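Side-chain contacts in Serine/threonine-protein kinase Tel1 (Chaetomium thermophilum, PDB 6SKY), which probably phosphorylates serine and threonine in [ST]-Q sequences as an ATM-type kinase that activates checkpoint signalling after DNA damage: residues P1760-H1765 with K1840-T1845; Q1658-L1663 with A1797-V1802; G1668-G1673 with I1846-T1851. All blocks are in the same frame, centred on the assembly; numbering follows the deposited sequence.

Contact 1: residues P1760-H1765 with K1840-T1845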
# COMPACT_ATOMS: atom_id res chain seq x y z
N PRO A 1760 45.82 -15.42 -34.64
CA PRO A 1760 44.68 -16.27 -34.98
C PRO A 1760 45.02 -17.73 -35.24
O PRO A 1760 44.15 -18.50 -35.64
CB PRO A 1760 44.13 -15.61 -36.25
CG PRO A 1760 44.61 -14.21 -36.18
CD PRO A 1760 45.96 -14.29 -35.57
N ASN A 1761 46.27 -18.12 -35.03
CA ASN A 1761 46.69 -19.51 -35.20
C ASN A 1761 47.30 -20.07 -33.92
O ASN A 1761 48.15 -20.96 -33.98
CB ASN A 1761 47.66 -19.65 -36.36
CG ASN A 1761 47.00 -19.44 -37.70
OD1 ASN A 1761 47.26 -18.46 -38.39
ND2 ASN A 1761 46.14 -20.37 -38.08
N TRP A 1762 46.89 -19.55 -32.77
CA TRP A 1762 47.39 -20.08 -31.50
C TRP A 1762 46.99 -21.53 -31.32
O TRP A 1762 47.80 -22.37 -30.94
CB TRP A 1762 46.88 -19.23 -30.35
CG TRP A 1762 47.09 -19.83 -29.00
CD1 TRP A 1762 48.24 -19.88 -28.30
CD2 TRP A 1762 46.10 -20.45 -28.18
NE1 TRP A 1762 48.04 -20.50 -27.10
CE2 TRP A 1762 46.73 -20.86 -27.01
CE3 TRP A 1762 44.73 -20.71 -28.34
CZ2 TRP A 1762 46.05 -21.51 -25.99
CZ3 TRP A 1762 44.07 -21.35 -27.33
CH2 TRP A 1762 44.73 -21.75 -26.18
N SER A 1763 45.72 -21.84 -31.60
CA SER A 1763 45.22 -23.19 -31.38
C SER A 1763 45.94 -24.20 -32.24
O SER A 1763 46.28 -25.29 -31.77
CB SER A 1763 43.72 -23.23 -31.66
OG SER A 1763 43.42 -22.47 -32.81
N GLN A 1764 46.21 -23.86 -33.50
CA GLN A 1764 46.85 -24.80 -34.41
C GLN A 1764 48.28 -25.09 -34.00
O GLN A 1764 48.70 -26.25 -33.94
CB GLN A 1764 46.79 -24.24 -35.83
CG GLN A 1764 47.79 -24.84 -36.77
CD GLN A 1764 47.84 -24.08 -38.07
OE1 GLN A 1764 46.90 -23.39 -38.44
NE2 GLN A 1764 48.96 -24.19 -38.77
N HIS A 1765 49.04 -24.04 -33.69
CA HIS A 1765 50.42 -24.23 -33.25
C HIS A 1765 50.48 -25.01 -31.95
O HIS A 1765 51.30 -25.93 -31.81
CB HIS A 1765 51.09 -22.87 -33.10
CG HIS A 1765 51.09 -22.05 -34.35
ND1 HIS A 1765 51.14 -22.62 -35.61
CD2 HIS A 1765 51.06 -20.72 -34.54
CE1 HIS A 1765 51.13 -21.66 -36.52
NE2 HIS A 1765 51.08 -20.50 -35.90
N LYS A 1840 37.86 -18.13 -25.16
CA LYS A 1840 36.69 -19.00 -25.16
C LYS A 1840 37.08 -20.46 -25.32
O LYS A 1840 36.51 -21.34 -24.68
CB LYS A 1840 35.74 -18.60 -26.27
CG LYS A 1840 34.82 -17.46 -25.94
CD LYS A 1840 33.70 -17.41 -26.94
CE LYS A 1840 32.92 -16.12 -26.84
NZ LYS A 1840 32.01 -16.11 -25.66
N LEU A 1841 38.06 -20.73 -26.18
CA LEU A 1841 38.47 -22.11 -26.41
C LEU A 1841 39.21 -22.68 -25.21
O LEU A 1841 39.07 -23.87 -24.91
CB LEU A 1841 39.35 -22.17 -27.66
CG LEU A 1841 39.85 -23.52 -28.15
CD1 LEU A 1841 38.71 -24.35 -28.64
CD2 LEU A 1841 40.85 -23.30 -29.23
N LEU A 1842 39.97 -21.86 -24.51
CA LEU A 1842 40.60 -22.31 -23.27
C LEU A 1842 39.55 -22.67 -22.22
O LEU A 1842 39.66 -23.71 -21.54
CB LEU A 1842 41.52 -21.23 -22.73
CG LEU A 1842 42.98 -21.36 -23.12
CD1 LEU A 1842 43.76 -20.28 -22.43
CD2 LEU A 1842 43.48 -22.72 -22.71
N ILE A 1843 38.55 -21.82 -22.06
CA ILE A 1843 37.50 -22.10 -21.09
C ILE A 1843 36.73 -23.36 -21.45
O ILE A 1843 36.41 -24.18 -20.58
CB ILE A 1843 36.57 -20.88 -20.97
CG1 ILE A 1843 37.30 -19.74 -20.27
CG2 ILE A 1843 35.32 -21.24 -20.23
CD1 ILE A 1843 36.80 -18.41 -20.67
N ASN A 1844 36.44 -23.55 -22.74
CA ASN A 1844 35.75 -24.76 -23.15
C ASN A 1844 36.60 -26.00 -22.97
O ASN A 1844 36.07 -27.07 -22.69
CB ASN A 1844 35.30 -24.64 -24.60
CG ASN A 1844 34.04 -23.86 -24.73
OD1 ASN A 1844 33.96 -22.90 -25.49
ND2 ASN A 1844 33.03 -24.25 -23.99
N THR A 1845 37.92 -25.89 -23.10
CA THR A 1845 38.77 -27.04 -22.81
C THR A 1845 38.75 -27.39 -21.33
O THR A 1845 38.69 -28.57 -20.98
CB THR A 1845 40.20 -26.77 -23.26
OG1 THR A 1845 40.20 -26.40 -24.63
CG2 THR A 1845 41.04 -28.00 -23.08

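Contact 2: residues Q1658-L1663 with A1797-V1802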
# COMPACT_ATOMS: atom_id res chain seq x y z
N GLN A 1658 27.97 -29.39 -25.80
CA GLN A 1658 27.00 -30.19 -26.53
C GLN A 1658 27.61 -30.79 -27.78
O GLN A 1658 27.32 -31.94 -28.14
CB GLN A 1658 25.78 -29.35 -26.89
CG GLN A 1658 24.56 -29.68 -26.08
CD GLN A 1658 23.30 -29.72 -26.93
OE1 GLN A 1658 23.34 -29.43 -28.13
NE2 GLN A 1658 22.19 -30.08 -26.32
N GLU A 1659 28.50 -30.05 -28.46
CA GLU A 1659 29.15 -30.61 -29.63
C GLU A 1659 30.18 -31.66 -29.25
O GLU A 1659 30.30 -32.69 -29.92
CB GLU A 1659 29.81 -29.50 -30.44
CG GLU A 1659 29.35 -28.11 -30.06
CD GLU A 1659 27.89 -27.83 -30.39
OE1 GLU A 1659 27.31 -28.57 -31.22
OE2 GLU A 1659 27.33 -26.88 -29.82
N TYR A 1660 30.93 -31.42 -28.18
CA TYR A 1660 31.88 -32.42 -27.73
C TYR A 1660 31.18 -33.69 -27.29
O TYR A 1660 31.75 -34.78 -27.38
CB TYR A 1660 32.72 -31.88 -26.58
CG TYR A 1660 33.42 -30.58 -26.84
CD1 TYR A 1660 33.68 -30.15 -28.12
CD2 TYR A 1660 33.83 -29.78 -25.80
CE1 TYR A 1660 34.31 -28.96 -28.35
CE2 TYR A 1660 34.47 -28.61 -26.01
CZ TYR A 1660 34.70 -28.20 -27.28
OH TYR A 1660 35.34 -27.01 -27.48
N ARG A 1661 29.94 -33.58 -26.81
CA ARG A 1661 29.21 -34.78 -26.41
C ARG A 1661 28.51 -35.43 -27.59
O ARG A 1661 28.25 -36.63 -27.55
CB ARG A 1661 28.21 -34.44 -25.32
CG ARG A 1661 28.89 -34.18 -24.01
CD ARG A 1661 27.98 -33.57 -23.00
NE ARG A 1661 28.75 -33.20 -21.81
CZ ARG A 1661 28.23 -32.60 -20.75
NH1 ARG A 1661 26.94 -32.30 -20.72
NH2 ARG A 1661 29.01 -32.30 -19.72
N ARG A 1662 28.20 -34.67 -28.63
CA ARG A 1662 27.67 -35.27 -29.84
C ARG A 1662 28.75 -36.05 -30.57
O ARG A 1662 28.49 -37.15 -31.08
CB ARG A 1662 27.09 -34.19 -30.74
CG ARG A 1662 26.48 -34.72 -32.01
CD ARG A 1662 26.13 -33.60 -32.96
NE ARG A 1662 27.31 -32.92 -33.46
CZ ARG A 1662 28.03 -33.34 -34.49
NH1 ARG A 1662 27.70 -34.45 -35.12
NH2 ARG A 1662 29.09 -32.65 -34.88
N LEU A 1663 29.96 -35.51 -30.63
CA LEU A 1663 31.06 -36.20 -31.31
C LEU A 1663 31.48 -37.44 -30.55
O LEU A 1663 31.41 -38.56 -31.07
CB LEU A 1663 32.24 -35.25 -31.47
CG LEU A 1663 31.99 -34.06 -32.37
CD1 LEU A 1663 33.13 -33.09 -32.28
CD2 LEU A 1663 31.83 -34.54 -33.78
N ALA A 1797 39.21 -29.61 -32.66
CA ALA A 1797 39.88 -30.78 -32.12
C ALA A 1797 40.72 -30.48 -30.89
O ALA A 1797 41.29 -31.41 -30.33
CB ALA A 1797 40.76 -31.42 -33.19
N PHE A 1798 40.81 -29.23 -30.47
CA PHE A 1798 41.69 -28.87 -29.36
C PHE A 1798 41.40 -29.62 -28.06
O PHE A 1798 42.35 -30.15 -27.46
CB PHE A 1798 41.62 -27.36 -29.17
CG PHE A 1798 42.71 -26.81 -28.33
CD1 PHE A 1798 43.98 -26.70 -28.83
CD2 PHE A 1798 42.47 -26.39 -27.05
CE1 PHE A 1798 44.99 -26.19 -28.07
CE2 PHE A 1798 43.47 -25.88 -26.29
CZ PHE A 1798 44.73 -25.78 -26.80
N PRO A 1799 40.16 -29.70 -27.57
CA PRO A 1799 39.95 -30.41 -26.30
C PRO A 1799 40.33 -31.87 -26.35
O PRO A 1799 40.90 -32.39 -25.38
CB PRO A 1799 38.45 -30.22 -26.06
CG PRO A 1799 38.10 -29.04 -26.80
CD PRO A 1799 38.91 -29.09 -28.03
N PHE A 1800 40.04 -32.55 -27.45
CA PHE A 1800 40.37 -33.96 -27.55
C PHE A 1800 41.87 -34.18 -27.52
O PHE A 1800 42.35 -35.12 -26.89
CB PHE A 1800 39.77 -34.54 -28.82
CG PHE A 1800 38.29 -34.35 -28.93
CD1 PHE A 1800 37.45 -34.85 -27.98
CD2 PHE A 1800 37.76 -33.68 -29.99
CE1 PHE A 1800 36.10 -34.68 -28.09
CE2 PHE A 1800 36.41 -33.51 -30.09
CZ PHE A 1800 35.59 -34.01 -29.14
N VAL A 1801 42.62 -33.31 -28.18
CA VAL A 1801 44.07 -33.44 -28.18
C VAL A 1801 44.63 -33.20 -26.79
O VAL A 1801 45.47 -33.97 -26.30
CB VAL A 1801 44.69 -32.47 -29.20
CG1 VAL A 1801 46.19 -32.53 -29.14
CG2 VAL A 1801 44.22 -32.80 -30.59
N VAL A 1802 44.18 -32.13 -26.13
CA VAL A 1802 44.67 -31.85 -24.78
C VAL A 1802 44.38 -33.01 -23.85
O VAL A 1802 45.25 -33.45 -23.09
CB VAL A 1802 44.04 -30.55 -24.26
CG1 VAL A 1802 44.35 -30.39 -22.81
CG2 VAL A 1802 44.57 -29.38 -25.02

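Contact 3: residues G1668-G1673 with I1846-T1851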
# COMPACT_ATOMS: atom_id res chain seq x y z
N GLY A 1668 32.12 -42.39 -25.39
CA GLY A 1668 32.38 -41.19 -24.62
C GLY A 1668 33.83 -40.82 -24.47
O GLY A 1668 34.15 -40.06 -23.55
N SER A 1669 34.71 -41.31 -25.33
CA SER A 1669 36.13 -41.04 -25.22
C SER A 1669 36.56 -40.00 -26.24
O SER A 1669 35.84 -39.69 -27.19
CB SER A 1669 36.92 -42.33 -25.43
OG SER A 1669 36.48 -43.02 -26.58
N SER A 1670 37.75 -39.45 -26.03
CA SER A 1670 38.31 -38.50 -26.97
C SER A 1670 38.74 -39.15 -28.27
O SER A 1670 38.79 -38.48 -29.30
CB SER A 1670 39.49 -37.78 -26.34
OG SER A 1670 39.10 -37.09 -25.18
N GLU A 1671 39.06 -40.45 -28.25
CA GLU A 1671 39.43 -41.12 -29.48
C GLU A 1671 38.25 -41.17 -30.45
O GLU A 1671 38.42 -40.94 -31.65
CB GLU A 1671 39.92 -42.54 -29.20
CG GLU A 1671 41.22 -42.59 -28.43
CD GLU A 1671 41.01 -42.94 -26.96
OE1 GLU A 1671 39.85 -42.94 -26.51
OE2 GLU A 1671 42.01 -43.23 -26.27
N GLU A 1672 37.05 -41.46 -29.95
CA GLU A 1672 35.88 -41.41 -30.81
C GLU A 1672 35.62 -40.00 -31.31
O GLU A 1672 35.18 -39.81 -32.45
CB GLU A 1672 34.66 -41.93 -30.06
CG GLU A 1672 34.55 -43.43 -30.02
CD GLU A 1672 33.31 -43.89 -29.30
OE1 GLU A 1672 32.84 -43.15 -28.41
OE2 GLU A 1672 32.79 -44.97 -29.63
N GLY A 1673 35.90 -38.99 -30.49
CA GLY A 1673 35.70 -37.63 -30.93
C GLY A 1673 36.63 -37.27 -32.07
O GLY A 1673 36.20 -36.68 -33.07
N ILE A 1846 38.81 -26.39 -20.45
CA ILE A 1846 38.71 -26.66 -19.02
C ILE A 1846 37.39 -27.34 -18.70
O ILE A 1846 37.34 -28.33 -17.95
CB ILE A 1846 38.87 -25.36 -18.22
CG1 ILE A 1846 40.27 -24.79 -18.39
CG2 ILE A 1846 38.60 -25.59 -16.77
CD1 ILE A 1846 40.46 -23.48 -17.71
N LEU A 1847 36.29 -26.83 -19.25
CA LEU A 1847 34.99 -27.45 -19.03
C LEU A 1847 34.98 -28.89 -19.51
O LEU A 1847 34.47 -29.77 -18.82
CB LEU A 1847 33.90 -26.65 -19.74
CG LEU A 1847 33.48 -25.33 -19.14
CD1 LEU A 1847 32.37 -24.78 -19.98
CD2 LEU A 1847 33.02 -25.55 -17.74
N TYR A 1848 35.51 -29.15 -20.70
CA TYR A 1848 35.51 -30.51 -21.22
C TYR A 1848 36.33 -31.44 -20.34
O TYR A 1848 35.95 -32.59 -20.13
CB TYR A 1848 36.04 -30.53 -22.64
CG TYR A 1848 36.18 -31.92 -23.20
CD1 TYR A 1848 35.08 -32.61 -23.64
CD2 TYR A 1848 37.41 -32.53 -23.29
CE1 TYR A 1848 35.19 -33.86 -24.14
CE2 TYR A 1848 37.53 -33.79 -23.79
CZ TYR A 1848 36.42 -34.45 -24.22
OH TYR A 1848 36.52 -35.71 -24.72
N LEU A 1849 37.46 -30.97 -19.82
CA LEU A 1849 38.26 -31.82 -18.97
C LEU A 1849 37.56 -32.11 -17.65
O LEU A 1849 37.82 -33.15 -17.03
CB LEU A 1849 39.62 -31.18 -18.70
CG LEU A 1849 40.65 -31.24 -19.81
CD1 LEU A 1849 41.82 -30.40 -19.41
CD2 LEU A 1849 41.08 -32.65 -20.06
N ARG A 1850 36.69 -31.22 -17.20
CA ARG A 1850 35.91 -31.51 -16.00
C ARG A 1850 34.93 -32.67 -16.15
O ARG A 1850 34.40 -33.13 -15.15
CB ARG A 1850 35.13 -30.28 -15.57
CG ARG A 1850 35.80 -29.44 -14.54
CD ARG A 1850 34.88 -28.31 -14.16
NE ARG A 1850 33.50 -28.76 -14.12
CZ ARG A 1850 32.89 -29.21 -13.03
NH1 ARG A 1850 33.54 -29.26 -11.88
NH2 ARG A 1850 31.62 -29.60 -13.08
N THR A 1851 34.67 -33.14 -17.36
CA THR A 1851 33.72 -34.23 -17.57
C THR A 1851 34.39 -35.56 -17.85
O THR A 1851 33.70 -36.54 -18.12
CB THR A 1851 32.76 -33.91 -18.72
OG1 THR A 1851 33.45 -34.02 -19.96
CG2 THR A 1851 32.22 -32.51 -18.59

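Contact 1: residues P1760-H1765 with K1840-T1845
In W1762 the first ring atom, CG, is anti to the backbone N (chi1 168°), which sends the six-membered ring across to the leucines of the other helix. L1841 has the same first torsion (chi1 -177°), which extends its isobutyl group back toward W1762 and S1763. The outer corner of the indole does most of the touching. Its CH2 lies 3.5 Å from CG of L1842 and 3.8 Å from CD2 of that leucine. The two side chains cross at about a right angle. CH2 meets the branch carbon of L1842 as well as its methyls. Beside it, CZ3 of W1762 is 4.2 Å from CD2 of L1841. Both leucines approach the indole obliquely.

The methyl CD2 of L1841 has a second neighbour in S1763, whose CB is 3.8 Å away. The serine therefore takes part through its carbon. All four residues are buried, and the contact between them is apolar.

The leucine helix is tied down internally one turn further on. OG1 of T1845 bonds to O of L1841 at 2.8 Å, and N of T1845 bonds to the same oxygen at 2.9 Å. The OG1 bond holds the hydroxyl against its own helix; the two donors reach the oxygen from opposite faces of its plane.

The indole has other aromatic company. W1827 meets it edge-to-face, and F1798 of helix 1793-1808 meets it with the ring planes at about 45°. W1827 also touches L1842.

The contact thus joins the first turn of helix 1762-1771 to the middle of helix 1836-1849. This is apolar helix-helix packing, consistent with the alpha-solenoid architecture of this kinase.

Contact 2: residues Q1658-L1663 with A1797-V1802
Y1660 and L1663, one turn apart on helix 1657-1663, form the hollow that receives the F1800 ring in a helix-helix crossing, consistent with the protein's alpha-solenoid architecture. The axes of the two short segments cross at -66° and come within 11.1 Å of each other. Large side chains fill that separation.

The far end of F1800 is the main bump. Its CZ points at the backbone of Y1660, 4.3 Å from CA. Next to it, CD1 of L1663 sits at the edge of the phenylalanine ring, near its plane, 4.0 Å from CE2. F1800 reaches this place because its CG is anti to its own carbonyl carbon (chi1 -56°). The rings of Y1660 and F1800 meet obliquely, with planes at 70°.

P1799 supplies the second bump. A proline has no N-H to give to the turn before, and the helix is kinked here. Its CG corner comes obliquely at the phenol end of Y1660, and the two side chains cross at about a right angle. Y1848 of helix 1836-1849 adds a further aromatic wall, since it meets F1800 edge-to-face and also touches P1799. At the tyrosine end, CG of P1799 lies 3.5 Å from both CZ and OH of Y1660.

Contact 3: residues G1668-G1673 with I1846-T1851
S1670 and Y1848 meet through their hydroxyls, with OG and OH hydrogen-bonded at 3.0 Å. Either oxygen could be the donor. The tyrosine is held out straight: its CG is anti to the backbone N (chi1 175°), which carries the side chain across to helix 1670-1684. The serine OG is anti to its own carbonyl carbon (chi1 -60°) and meets the ring at its edge, in the ring plane. OG of S1670 also bonds to ND1 of H1803, so this buried hydroxyl links three helices. A phenylalanine in place of Y1848 would probably leave S1670 with H1803 but without its mate across the contact.

Each partner sits beside a locally braced turn. On the serine side, E1672 is extended beyond CB (chi2 -179°), and its OE1 accepts from N of G1668 at 3.2 Å, nearly along its C-O axis. OE1 also accepts from N of V1667. On the tyrosine side, O of Y1848 takes both OG1 of T1851, at 2.9 Å, and N of T1851, at 3.1 Å.

The arrangement is a buried hydroxyl-hydroxyl bond joining the first turn of helix 1670-1684 to helix 1836-1849, consistent with the alpha-solenoid architecture.

Contact 2 touches both of the others; contacts 1 and 3 only adjoin along helix 1836-1849. Contacts 2 and 3 have centres about 6 Å apart, and contact 1 lies about 12 Å from contact 2 and about 15 Å from contact 3, centre to centre. Helix 1793-1808 bridges them: CD2 of F1798 lies 3.3 Å from OG1 of T1845, and CD1 of F1800 lies 3.5 Å from OH of Y1848. Y1660 joins in too, its CD2 3.8 Å from CD1 of Y1848. Along the chain, contact 1 is nested within the loop closed by contact 3, while contact 2 crosses both. All three lie away from the nucleotide pocket and magnesium site.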